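Local coordinates for alpha-fucosidase (Bifidobacterium bifidum, PDB 2EAB), which probably hydrolyses alpha-1,2-L-fucosidic linkages, as the catalytic domain of a larger family 95 glycoside hydrolase, at residues Ala279-Tyr284 and Ala298-Arg303; Leu582-Leu587 and Cys634-Leu639. All coordinates share one frame; numbering follows the deposited sequence.

Contact 1. Residues Ala279-Tyr284 and Ala298-Arg303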
ATOM      1  N   ALA A 279       8.540 -24.463  -3.569  1.00  9.06           N
ATOM      2  CA  ALA A 279       8.860 -23.331  -4.432  1.00  8.90           C
ATOM      3  C   ALA A 279       7.870 -23.256  -5.580  1.00  8.61           C
ATOM      4  O   ALA A 279       7.242 -24.254  -5.938  1.00  8.65           O
ATOM      5  CB  ALA A 279      10.279 -23.437  -4.956  1.00  9.43           C
ATOM      6  N   ALA A 280       7.732 -22.064  -6.158  1.00  8.40           N
ATOM      7  CA  ALA A 280       6.848 -21.862  -7.294  1.00  8.40           C
ATOM      8  C   ALA A 280       7.335 -20.691  -8.120  1.00  8.25           C
ATOM      9  O   ALA A 280       7.986 -19.777  -7.599  1.00  8.34           O
ATOM     10  CB  ALA A 280       5.424 -21.626  -6.830  1.00  8.68           C
ATOM     11  N   ALA A 281       7.015 -20.718  -9.408  1.00  7.92           N
ATOM     12  CA  ALA A 281       7.360 -19.635 -10.317  1.00  7.87           C
ATOM     13  C   ALA A 281       6.505 -19.689 -11.562  1.00  7.59           C
ATOM     14  O   ALA A 281       5.919 -20.728 -11.899  1.00  7.95           O
ATOM     15  CB  ALA A 281       8.821 -19.709 -10.716  1.00  8.25           C
ATOM     16  N   THR A 282       6.451 -18.548 -12.242  1.00  7.38           N
ATOM     17  CA  THR A 282       5.905 -18.453 -13.581  1.00  7.14           C
ATOM     18  C   THR A 282       6.988 -17.885 -14.492  1.00  7.21           C
ATOM     19  O   THR A 282       8.066 -17.495 -14.021  1.00  7.32           O
ATOM     20  CB  THR A 282       4.681 -17.511 -13.658  1.00  6.83           C
ATOM     21  OG1 THR A 282       5.122 -16.149 -13.594  1.00  6.91           O
ATOM     22  CG2 THR A 282       3.677 -17.787 -12.544  1.00  7.14           C
ATOM     23  N   ASP A 283       6.683 -17.821 -15.786  1.00  7.16           N
ATOM     24  CA  ASP A 283       7.536 -17.124 -16.744  1.00  7.31           C
ATOM     25  C   ASP A 283       7.128 -15.658 -16.957  1.00  6.83           C
ATOM     26  O   ASP A 283       7.489 -15.058 -17.967  1.00  6.80           O
ATOM     27  CB  ASP A 283       7.611 -17.888 -18.081  1.00  7.37           C
ATOM     28  CG  ASP A 283       6.296 -17.892 -18.844  1.00  7.29           C
ATOM     29  OD1 ASP A 283       5.225 -17.767 -18.217  1.00  7.36           O
ATOM     30  OD2 ASP A 283       6.340 -18.045 -20.085  1.00  8.14           O
ATOM     31  N   TYR A 284       6.380 -15.084 -16.012  1.00  6.63           N
ATOM     32  CA  TYR A 284       6.081 -13.652 -16.047  1.00  6.73           C
ATOM     33  C   TYR A 284       7.369 -12.833 -16.046  1.00  6.66           C
ATOM     34  O   TYR A 284       8.342 -13.205 -15.393  1.00  7.01           O
ATOM     35  CB  TYR A 284       5.237 -13.235 -14.833  1.00  6.43           C
ATOM     36  CG  TYR A 284       5.033 -11.739 -14.758  1.00  6.35           C
ATOM     37  CD1 TYR A 284       4.029 -11.127 -15.502  1.00  6.76           C
ATOM     38  CD2 TYR A 284       5.863 -10.930 -13.976  1.00  6.10           C
ATOM     39  CE1 TYR A 284       3.848  -9.750 -15.477  1.00  6.21           C
ATOM     40  CE2 TYR A 284       5.691  -9.549 -13.937  1.00  6.51           C
ATOM     41  CZ  TYR A 284       4.682  -8.968 -14.685  1.00  6.02           C
ATOM     42  OH  TYR A 284       4.520  -7.596 -14.643  1.00  6.24           O
ATOM     43  N   ALA A 298      10.322 -26.370 -19.588  1.00 10.81           N
ATOM     44  CA  ALA A 298      11.444 -27.146 -19.062  1.00 10.85           C
ATOM     45  C   ALA A 298      12.409 -26.277 -18.259  1.00 10.71           C
ATOM     46  O   ALA A 298      12.871 -26.682 -17.195  1.00 10.70           O
ATOM     47  CB  ALA A 298      12.176 -27.866 -20.196  1.00 11.05           C
ATOM     48  N   GLU A 299      12.690 -25.078 -18.761  1.00 10.53           N
ATOM     49  CA  GLU A 299      13.576 -24.146 -18.064  1.00 10.48           C
ATOM     50  C   GLU A 299      12.988 -23.648 -16.744  1.00 10.34           C
ATOM     51  O   GLU A 299      13.697 -23.570 -15.735  1.00 10.59           O
ATOM     52  CB  GLU A 299      13.976 -22.988 -18.980  1.00 10.44           C
ATOM     53  CG  GLU A 299      14.948 -23.424 -20.074  1.00 11.54           C
ATOM     54  CD  GLU A 299      15.179 -22.369 -21.134  1.00 12.93           C
ATOM     55  OE1 GLU A 299      14.218 -21.664 -21.508  1.00 12.48           O
ATOM     56  OE2 GLU A 299      16.331 -22.254 -21.609  1.00 15.71           O
ATOM     57  N   VAL A 300      11.693 -23.331 -16.740  1.00 10.00           N
ATOM     58  CA  VAL A 300      11.015 -22.949 -15.495  1.00  9.80           C
ATOM     59  C   VAL A 300      11.090 -24.112 -14.501  1.00  9.82           C
ATOM     60  O   VAL A 300      11.399 -23.919 -13.324  1.00  9.77           O
ATOM     61  CB  VAL A 300       9.546 -22.511 -15.724  1.00  9.67           C
ATOM     62  CG1 VAL A 300       8.872 -22.165 -14.399  1.00 10.24           C
ATOM     63  CG2 VAL A 300       9.489 -21.312 -16.656  1.00  9.93           C
ATOM     64  N   ASN A 301      10.835 -25.321 -14.997  1.00 10.09           N
ATOM     65  CA  ASN A 301      10.897 -26.516 -14.169  1.00 10.53           C
ATOM     66  C   ASN A 301      12.270 -26.721 -13.512  1.00 10.64           C
ATOM     67  O   ASN A 301      12.359 -27.011 -12.321  1.00 10.74           O
ATOM     68  CB  ASN A 301      10.506 -27.744 -14.989  1.00 10.43           C
ATOM     69  CG  ASN A 301      10.459 -28.999 -14.157  1.00 10.70           C
ATOM     70  OD1 ASN A 301       9.607 -29.144 -13.282  1.00 10.56           O
ATOM     71  ND2 ASN A 301      11.395 -29.912 -14.410  1.00 11.71           N
ATOM     72  N   THR A 302      13.328 -26.564 -14.303  1.00 10.89           N
ATOM     73  CA  THR A 302      14.703 -26.685 -13.820  1.00 11.34           C
ATOM     74  C   THR A 302      14.987 -25.628 -12.752  1.00 11.04           C
ATOM     75  O   THR A 302      15.597 -25.921 -11.720  1.00 10.84           O
ATOM     76  CB  THR A 302      15.695 -26.565 -14.998  1.00 11.34           C
ATOM     77  OG1 THR A 302      15.439 -27.623 -15.930  1.00 12.67           O
ATOM     78  CG2 THR A 302      17.150 -26.649 -14.528  1.00 12.03           C
ATOM     79  N   ARG A 303      14.515 -24.407 -13.000  1.00 10.85           N
ATOM     80  CA  ARG A 303      14.714 -23.289 -12.085  1.00 10.68           C
ATOM     81  C   ARG A 303      14.061 -23.538 -10.724  1.00 10.70           C
ATOM     82  O   ARG A 303      14.700 -23.365  -9.683  1.00 10.57           O
ATOM     83  CB  ARG A 303      14.186 -22.002 -12.726  1.00 10.64           C
ATOM     84  CG  ARG A 303      14.261 -20.780 -11.835  1.00 10.37           C
ATOM     85  CD  ARG A 303      14.242 -19.494 -12.636  1.00 10.40           C
ATOM     86  NE  ARG A 303      13.036 -19.267 -13.443  1.00  9.62           N
ATOM     87  CZ  ARG A 303      11.907 -18.716 -12.995  1.00  9.53           C
ATOM     88  NH1 ARG A 303      11.773 -18.377 -11.717  1.00  8.87           N
ATOM     89  NH2 ARG A 303      10.901 -18.513 -13.838  1.00  9.90           N
TER
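R303 reaches from the helix to the backbone of the strand and makes the one hydrogen bond between 279-284 and 298-303: its NH2 donates to T282 O at 3.0 Å, with an N-H...O angle of 146°. The oxygen lies almost exactly in the guanidinium plane, at the edge, whereas the donor stands above the carbonyl plane of T282. The chain gets there by leaving with CG anti to the backbone N (chi1 176°) and bending at chi3 (61°). E295 takes NE in a salt bridge, so the head group is gripped at two nitrogens. With an alanine in its place, T282 O would probably lose this donor and E295 its cationic mate.

Van der Waals contacts are few. The A281 side chain is directed toward the helix; its CB meets R303 NH1 at 3.4 Å, obliquely, and V300 CG1 at 4.4 Å. The other branch of V300, CG2, lies 4.2 Å from D283 CB just past the strand end.

Behind the contact, T282 OG1 accepts from Y284 N at 2.9 Å, an ST turn, and is also hydrogen-bonded to T78 OG1. D283 OD1 accepts from L241 N on the neighbouring strand 241-250. The helix thus packs on the end of a strand in the large antiparallel sheet of the N-terminal domain, where a carbonyl of the buried residue T282 is met by an arginine whose charge is probably offset in part by E295.

Contact 2. Residues Leu582-Leu587 and Cys634-Leu639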
ATOM      1  N   LEU A 582      -3.486  17.279  -6.708  1.00  6.07           N
ATOM      2  CA  LEU A 582      -2.521  16.266  -7.111  1.00  6.16           C
ATOM      3  C   LEU A 582      -1.490  16.816  -8.095  1.00  6.21           C
ATOM      4  O   LEU A 582      -0.293  16.535  -7.972  1.00  6.38           O
ATOM      5  CB  LEU A 582      -3.224  15.046  -7.705  1.00  6.24           C
ATOM      6  CG  LEU A 582      -3.976  14.186  -6.687  1.00  6.14           C
ATOM      7  CD1 LEU A 582      -4.739  13.090  -7.399  1.00  6.01           C
ATOM      8  CD2 LEU A 582      -3.039  13.597  -5.639  1.00  7.19           C
ATOM      9  N   VAL A 583      -1.937  17.593  -9.076  1.00  6.02           N
ATOM     10  CA  VAL A 583      -0.999  18.142 -10.059  1.00  6.87           C
ATOM     11  C   VAL A 583      -0.082  19.179  -9.408  1.00  6.56           C
ATOM     12  O   VAL A 583       1.120  19.213  -9.690  1.00  6.60           O
ATOM     13  CB  VAL A 583      -1.724  18.672 -11.317  1.00  7.01           C
ATOM     14  CG1 VAL A 583      -0.750  19.383 -12.262  1.00  8.08           C
ATOM     15  CG2 VAL A 583      -2.397  17.514 -12.041  1.00  8.08           C
ATOM     16  N   TRP A 584      -0.648  19.991  -8.518  1.00  6.65           N
ATOM     17  CA  TRP A 584       0.140  20.944  -7.742  1.00  6.50           C
ATOM     18  C   TRP A 584       1.242  20.219  -6.970  1.00  6.36           C
ATOM     19  O   TRP A 584       2.405  20.644  -6.996  1.00  6.28           O
ATOM     20  CB  TRP A 584      -0.769  21.729  -6.801  1.00  7.08           C
ATOM     21  CG  TRP A 584      -0.082  22.793  -5.998  1.00  7.42           C
ATOM     22  CD1 TRP A 584       0.059  24.111  -6.326  1.00  7.99           C
ATOM     23  CD2 TRP A 584       0.541  22.630  -4.718  1.00  7.25           C
ATOM     24  NE1 TRP A 584       0.735  24.777  -5.331  1.00  8.28           N
ATOM     25  CE2 TRP A 584       1.038  23.894  -4.331  1.00  8.13           C
ATOM     26  CE3 TRP A 584       0.716  21.541  -3.855  1.00  8.01           C
ATOM     27  CZ2 TRP A 584       1.712  24.094  -3.119  1.00  8.86           C
ATOM     28  CZ3 TRP A 584       1.388  21.741  -2.654  1.00  8.51           C
ATOM     29  CH2 TRP A 584       1.869  23.013  -2.294  1.00  9.11           C
ATOM     30  N   GLN A 585       0.887  19.117  -6.311  1.00  6.37           N
ATOM     31  CA  GLN A 585       1.865  18.372  -5.529  1.00  6.40           C
ATOM     32  C   GLN A 585       2.948  17.768  -6.406  1.00  6.18           C
ATOM     33  O   GLN A 585       4.125  17.757  -6.021  1.00  6.44           O
ATOM     34  CB  GLN A 585       1.205  17.269  -4.707  1.00  6.18           C
ATOM     35  CG  GLN A 585       2.062  16.832  -3.535  1.00  7.05           C
ATOM     36  CD  GLN A 585       2.156  17.916  -2.480  1.00  7.13           C
ATOM     37  OE1 GLN A 585       1.163  18.261  -1.851  1.00  7.64           O
ATOM     38  NE2 GLN A 585       3.348  18.485  -2.307  1.00  8.91           N
ATOM     39  N   MET A 586       2.554  17.259  -7.573  1.00  6.08           N
ATOM     40  CA  MET A 586       3.516  16.672  -8.496  1.00  6.34           C
ATOM     41  C   MET A 586       4.527  17.711  -8.966  1.00  6.19           C
ATOM     42  O   MET A 586       5.726  17.452  -8.982  1.00  5.99           O
ATOM     43  CB  MET A 586       2.825  16.036  -9.699  1.00  6.42           C
ATOM     44  CG  MET A 586       3.812  15.377 -10.645  1.00  6.88           C
ATOM     45  SD  MET A 586       3.058  14.702 -12.117  1.00  6.71           S
ATOM     46  CE  MET A 586       2.430  16.190 -12.915  1.00  8.23           C
ATOM     47  N   LEU A 587       4.038  18.879  -9.367  1.00  6.29           N
ATOM     48  CA  LEU A 587       4.939  19.938  -9.814  1.00  6.71           C
ATOM     49  C   LEU A 587       5.852  20.397  -8.680  1.00  6.85           C
ATOM     50  O   LEU A 587       7.028  20.684  -8.902  1.00  7.13           O
ATOM     51  CB  LEU A 587       4.156  21.111 -10.408  1.00  6.88           C
ATOM     52  CG  LEU A 587       3.402  20.817 -11.711  1.00  6.93           C
ATOM     53  CD1 LEU A 587       2.525  21.995 -12.095  1.00  8.21           C
ATOM     54  CD2 LEU A 587       4.356  20.458 -12.854  1.00  8.58           C
ATOM     55  N   CYS A 634       5.785  28.320 -12.954  1.00  9.29           N
ATOM     56  CA  CYS A 634       4.671  29.090 -13.480  1.00  9.14           C
ATOM     57  C   CYS A 634       3.376  28.283 -13.412  1.00  8.55           C
ATOM     58  O   CYS A 634       2.384  28.741 -12.845  1.00  8.78           O
ATOM     59  CB  CYS A 634       4.959  29.541 -14.909  1.00  9.31           C
ATOM     60  SG  CYS A 634       3.574  30.417 -15.658  1.00 10.65           S
ATOM     61  N   ALA A 635       3.398  27.071 -13.962  1.00  8.59           N
ATOM     62  CA  ALA A 635       2.216  26.208 -13.971  1.00  8.57           C
ATOM     63  C   ALA A 635       1.690  25.982 -12.552  1.00  8.54           C
ATOM     64  O   ALA A 635       0.493  26.113 -12.295  1.00  8.56           O
ATOM     65  CB  ALA A 635       2.526  24.876 -14.651  1.00  8.33           C
ATOM     66  N   LYS A 636       2.598  25.673 -11.628  1.00  8.36           N
ATOM     67  CA  LYS A 636       2.230  25.404 -10.239  1.00  8.69           C
ATOM     68  C   LYS A 636       1.523  26.608  -9.609  1.00  8.54           C
ATOM     69  O   LYS A 636       0.528  26.453  -8.896  1.00  8.31           O
ATOM     70  CB  LYS A 636       3.481  25.039  -9.439  1.00  8.71           C
ATOM     71  CG  LYS A 636       3.257  24.802  -7.959  1.00  9.64           C
ATOM     72  CD  LYS A 636       4.532  24.307  -7.305  1.00 11.36           C
ATOM     73  CE  LYS A 636       4.442  24.365  -5.796  1.00 12.26           C
ATOM     74  NZ  LYS A 636       4.549  25.756  -5.286  1.00 13.82           N
ATOM     75  N   SER A 637       2.035  27.807  -9.894  1.00  8.47           N
ATOM     76  CA  SER A 637       1.501  29.043  -9.319  1.00  9.10           C
ATOM     77  C   SER A 637       0.111  29.402  -9.842  1.00  8.90           C
ATOM     78  O   SER A 637      -0.590  30.212  -9.233  1.00  9.49           O
ATOM     79  CB  SER A 637       2.462  30.214  -9.572  1.00  9.36           C
ATOM     80  OG  SER A 637       2.361  30.695 -10.902  1.00 10.26           O
ATOM     81  N   LEU A 638      -0.279  28.815 -10.971  1.00  8.83           N
ATOM     82  CA  LEU A 638      -1.539  29.163 -11.625  1.00  8.85           C
ATOM     83  C   LEU A 638      -2.701  28.244 -11.281  1.00  8.77           C
ATOM     84  O   LEU A 638      -3.842  28.524 -11.650  1.00  8.72           O
ATOM     85  CB  LEU A 638      -1.355  29.219 -13.140  1.00  9.20           C
ATOM     86  CG  LEU A 638      -0.452  30.331 -13.675  1.00  8.85           C
ATOM     87  CD1 LEU A 638      -0.170  30.091 -15.145  1.00  9.81           C
ATOM     88  CD2 LEU A 638      -1.062  31.712 -13.453  1.00  9.96           C
ATOM     89  N   LEU A 639      -2.419  27.146 -10.582  1.00  8.47           N
ATOM     90  CA  LEU A 639      -3.462  26.175 -10.260  1.00  8.70           C
ATOM     91  C   LEU A 639      -4.422  26.685  -9.192  1.00  9.03           C
ATOM     92  O   LEU A 639      -5.629  26.426  -9.264  1.00  8.77           O
ATOM     93  CB  LEU A 639      -2.848  24.835  -9.848  1.00  8.88           C
ATOM     94  CG  LEU A 639      -2.141  24.063 -10.968  1.00  8.35           C
ATOM     95  CD1 LEU A 639      -1.273  22.969 -10.382  1.00  8.56           C
ATOM     96  CD2 LEU A 639      -3.138  23.477 -11.967  1.00  9.32           C
TER
HETATM   97  O   HOH W   1       2.120  27.724  -5.684  1.00 11.90           O
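W584 and K636 carry the contact, the lysine chain running obliquely across one face of the indole. K636 CE sits 3.5 Å above the ring plane of W584, offset toward the rim, and K636 CG comes within 3.6 Å of W584 NE1. Leaving the backbone with CG anti to N (chi1 177°), the lysine stays extended until it bends at chi4 (-74°). At the ring edge W584 CD1 approaches K636 O at 3.5 Å. One water accepts from both W584 NE1 (3.3 Å) and K636 NZ (3.2 Å), bridging the two polar ends.

Beside this pair lies an apolar seam. L639 CD1 packs against W584 CB at 3.8 Å and against V583 CG1, the L639 and V583 side chains crossing at about a right angle. L587 turns toward the other helix and sets CD1 3.9 Å from A635 CB, with K636 N close by.

Further out, D690, a known calcium ligand of this protein whose ion is absent from this chain, touches W584 and accepts from Q585 NE2. Helix 525-546 backs V583 and L587, while the disulfide of C634 to C610 anchors the start of 634-639 and R557 NE binds L639 O. Segments 582-587 and 634-639 run roughly antiparallel, their axes 9.3 Å apart at closest approach, within the catalytic domain. With no direct hydrogen bond between them, the contact rests on aliphatic packing and on the lysine chain lying over the indole, and the shared water probably serves the polar rim of the indole and the ammonium together.

How the contacts relate
From the N terminus, contact 1 comes first: after strand 273-282 the chain leaves the antiparallel sheet, and 13 residues after segment 279-284 it is back against the strand as helix 297-314. That loop is closed well before contact 2 begins, so the two neither nest nor cross. Between them the chain enters the helical catalytic domain, and contact 2 then closes a longer loop, 46 residues separating its segments, bringing helix 632-639 back onto helix 577-596. The centres of contacts 1 and 2 lie about 46 Å apart; the nearest atoms of contacts 1 and 2 are about 22 Å apart. Contact 1 ties strand 273-282 of the beta-rich N-terminal part to helix 297-314; contact 2 joins two helices within the catalytic domain.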